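Local coordinates for phosphotriesterase family protein (Listeria monocytogenes serotype 4b str. H7858, PDB 3PNZ) that probably hydrolyses phosphorylated sugar lactones as a zinc-containing lactonase of the phosphotriesterase family, built on the amidohydrolase fold, at residues A[14-19]-A[60-65]. Residues are numbered along the deposited sequence; the frame is centred on the assembly and turned at random.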
loop_
_atom_site.group_PDB
_atom_site.type_symbol
_atom_site.label_atom_id
_atom_site.label_comp_id
_atom_site.label_asym_id
_atom_site.label_seq_id
_atom_site.Cartn_x
_atom_site.Cartn_y
_atom_site.Cartn_z
ATOM N N GLU A 14 4.944 -13.539 -13.290
ATOM C CA GLU A 14 5.948 -14.491 -12.855
ATOM C C GLU A 14 7.268 -13.809 -12.467
ATOM O O GLU A 14 8.090 -14.397 -11.768
ATOM C CB GLU A 14 6.167 -15.538 -13.953
ATOM C CG GLU A 14 4.889 -16.323 -14.322
ATOM C CD GLU A 14 3.784 -15.476 -14.992
ATOM O OE1 GLU A 14 4.086 -14.427 -15.612
ATOM O OE2 GLU A 14 2.597 -15.875 -14.908
ATOM N N GLN A 15 7.454 -12.565 -12.902
ATOM C CA GLN A 15 8.669 -11.809 -12.602
ATOM C C GLN A 15 8.578 -10.999 -11.298
ATOM O O GLN A 15 9.570 -10.409 -10.864
ATOM C CB GLN A 15 9.005 -10.843 -13.747
ATOM C CG GLN A 15 9.279 -11.511 -15.105
ATOM C CD GLN A 15 9.567 -10.493 -16.215
ATOM O OE1 GLN A 15 8.657 -10.020 -16.914
ATOM N NE2 GLN A 15 10.842 -10.147 -16.375
ATOM N N LEU A 16 7.389 -10.940 -10.701
ATOM C CA LEU A 16 7.203 -10.152 -9.475
ATOM C C LEU A 16 8.032 -10.706 -8.305
ATOM O O LEU A 16 8.688 -9.950 -7.581
ATOM C CB LEU A 16 5.716 -10.073 -9.104
ATOM C CG LEU A 16 5.325 -8.954 -8.133
ATOM C CD1 LEU A 16 5.533 -7.618 -8.805
ATOM C CD2 LEU A 16 3.857 -9.120 -7.700
ATOM N N GLY A 17 8.008 -12.023 -8.126
ATOM C CA GLY A 17 8.759 -12.676 -7.073
ATOM C C GLY A 17 8.313 -12.278 -5.676
ATOM O O GLY A 17 7.178 -11.828 -5.482
ATOM N N PHE A 18 9.217 -12.446 -4.715
ATOM C CA PHE A 18 8.934 -12.195 -3.306
ATOM C C PHE A 18 8.639 -10.715 -3.078
ATOM O O PHE A 18 9.468 -9.857 -3.376
ATOM C CB PHE A 18 10.114 -12.652 -2.434
ATOM C CG PHE A 18 9.799 -12.678 -0.973
ATOM C CD1 PHE A 18 9.371 -13.845 -0.366
ATOM C CD2 PHE A 18 9.921 -11.533 -0.209
ATOM C CE1 PHE A 18 9.063 -13.871 0.987
ATOM C CE2 PHE A 18 9.621 -11.552 1.142
ATOM C CZ PHE A 18 9.189 -12.722 1.737
ATOM N N THR A 19 7.453 -10.416 -2.550
ATOM C CA THR A 19 6.946 -9.047 -2.545
ATOM C C THR A 19 6.438 -8.604 -1.175
ATOM O O THR A 19 5.710 -9.349 -0.513
ATOM C CB THR A 19 5.749 -8.893 -3.529
ATOM O OG1 THR A 19 6.171 -9.191 -4.869
ATOM C CG2 THR A 19 5.183 -7.470 -3.492
ATOM N N GLY A 60 14.424 -10.744 -1.454
ATOM C CA GLY A 60 13.268 -9.947 -1.819
ATOM C C GLY A 60 13.403 -9.462 -3.253
ATOM O O GLY A 60 14.521 -9.235 -3.730
ATOM N N LYS A 61 12.274 -9.299 -3.942
ATOM C CA LYS A 61 12.291 -8.896 -5.348
ATOM C C LYS A 61 11.536 -7.599 -5.628
ATOM O O LYS A 61 11.957 -6.793 -6.462
ATOM C CB LYS A 61 11.736 -10.023 -6.226
ATOM C CG LYS A 61 12.588 -11.281 -6.223
ATOM C CD LYS A 61 14.011 -10.955 -6.667
ATOM C CE LYS A 61 14.836 -12.212 -6.925
ATOM N NZ LYS A 61 15.016 -13.048 -5.707
ATOM N N THR A 62 10.424 -7.396 -4.924
ATOM C CA THR A 62 9.542 -6.276 -5.200
ATOM C C THR A 62 9.009 -5.630 -3.925
ATOM O O THR A 62 8.677 -6.321 -2.970
ATOM C CB THR A 62 8.333 -6.736 -6.033
ATOM O OG1 THR A 62 8.798 -7.295 -7.270
ATOM C CG2 THR A 62 7.375 -5.573 -6.315
ATOM N N ILE A 63 8.932 -4.309 -3.939
ATOM C CA ILE A 63 8.236 -3.563 -2.897
ATOM C C ILE A 63 7.130 -2.724 -3.506
ATOM O O ILE A 63 7.357 -1.964 -4.453
ATOM C CB ILE A 63 9.195 -2.643 -2.111
ATOM C CG1 ILE A 63 10.229 -3.475 -1.352
ATOM C CG2 ILE A 63 8.406 -1.730 -1.161
ATOM C CD1 ILE A 63 11.326 -2.633 -0.724
ATOM N N VAL A 64 5.923 -2.879 -2.974
ATOM C CA VAL A 64 4.818 -2.013 -3.347
ATOM C C VAL A 64 4.873 -0.782 -2.450
ATOM O O VAL A 64 4.682 -0.875 -1.236
ATOM C CB VAL A 64 3.452 -2.718 -3.206
ATOM C CG1 VAL A 64 2.328 -1.781 -3.623
ATOM C CG2 VAL A 64 3.425 -3.981 -4.065
ATOM N N ASP A 65 5.159 0.362 -3.058
ATOM C CA ASP A 65 5.319 1.620 -2.342
ATOM C C ASP A 65 3.991 2.350 -2.320
ATOM O O ASP A 65 3.530 2.842 -3.343
ATOM C CB ASP A 65 6.372 2.470 -3.050
ATOM C CG ASP A 65 6.627 3.793 -2.354
ATOM O OD1 ASP A 65 5.795 4.218 -1.519
ATOM O OD2 ASP A 65 7.667 4.414 -2.649
#
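Thr62 and Thr19 pair in parallel register, their side chains lying next to each other and pointing the same way on one face of the sheet. Within this close-packed part, Thr19 OG1 rests 3.5 Å from Thr62 CB, and Thr19 CG2 reaches on to Val64 CG2 at 3.9 Å. The Thr62 hydroxyl donates to Leu16 O across 2.7 Å, meeting a lone pair in the carbonyl plane; a chi1 of -60° sets OG1 beside its own backbone N, facing the 14-18 loop. Gln88 NE2 also bonds to this hydroxyl and to Gln15 O, tying the next strand of the sheet to the same loop. The Leu16 side chain crosses that of Thr62 at about a right angle, with CD1 3.7 Å from Thr62 CG2, while Pro322 of helix 310-325 packs against both Leu16 and Thr19. Thr19 OG1 donates a hydrogen bond back to Gly17 O, from above the carbonyl plane, within the turn that leads into strand 19-23. At the adjoining peptide, Phe18 O accepts two backbone N-H groups, from Lys61 N at 2.9 Å and Thr62 N at 3.1 Å. Phe18 CD2 lies 4.0 Å from Gly60 CA, in an oblique approach to the ring, which also stacks on Phe318. On the looser solvent side, Lys61 packs through CB, 3.3 Å from Leu16 O, then carries its amine away to Gly59 O. Strands 19-23 and 62-65 run side by side and parallel as the first two strands of the TIM barrel of the amidohydrolase fold, and strand 19-23 carries the zinc ligand His22.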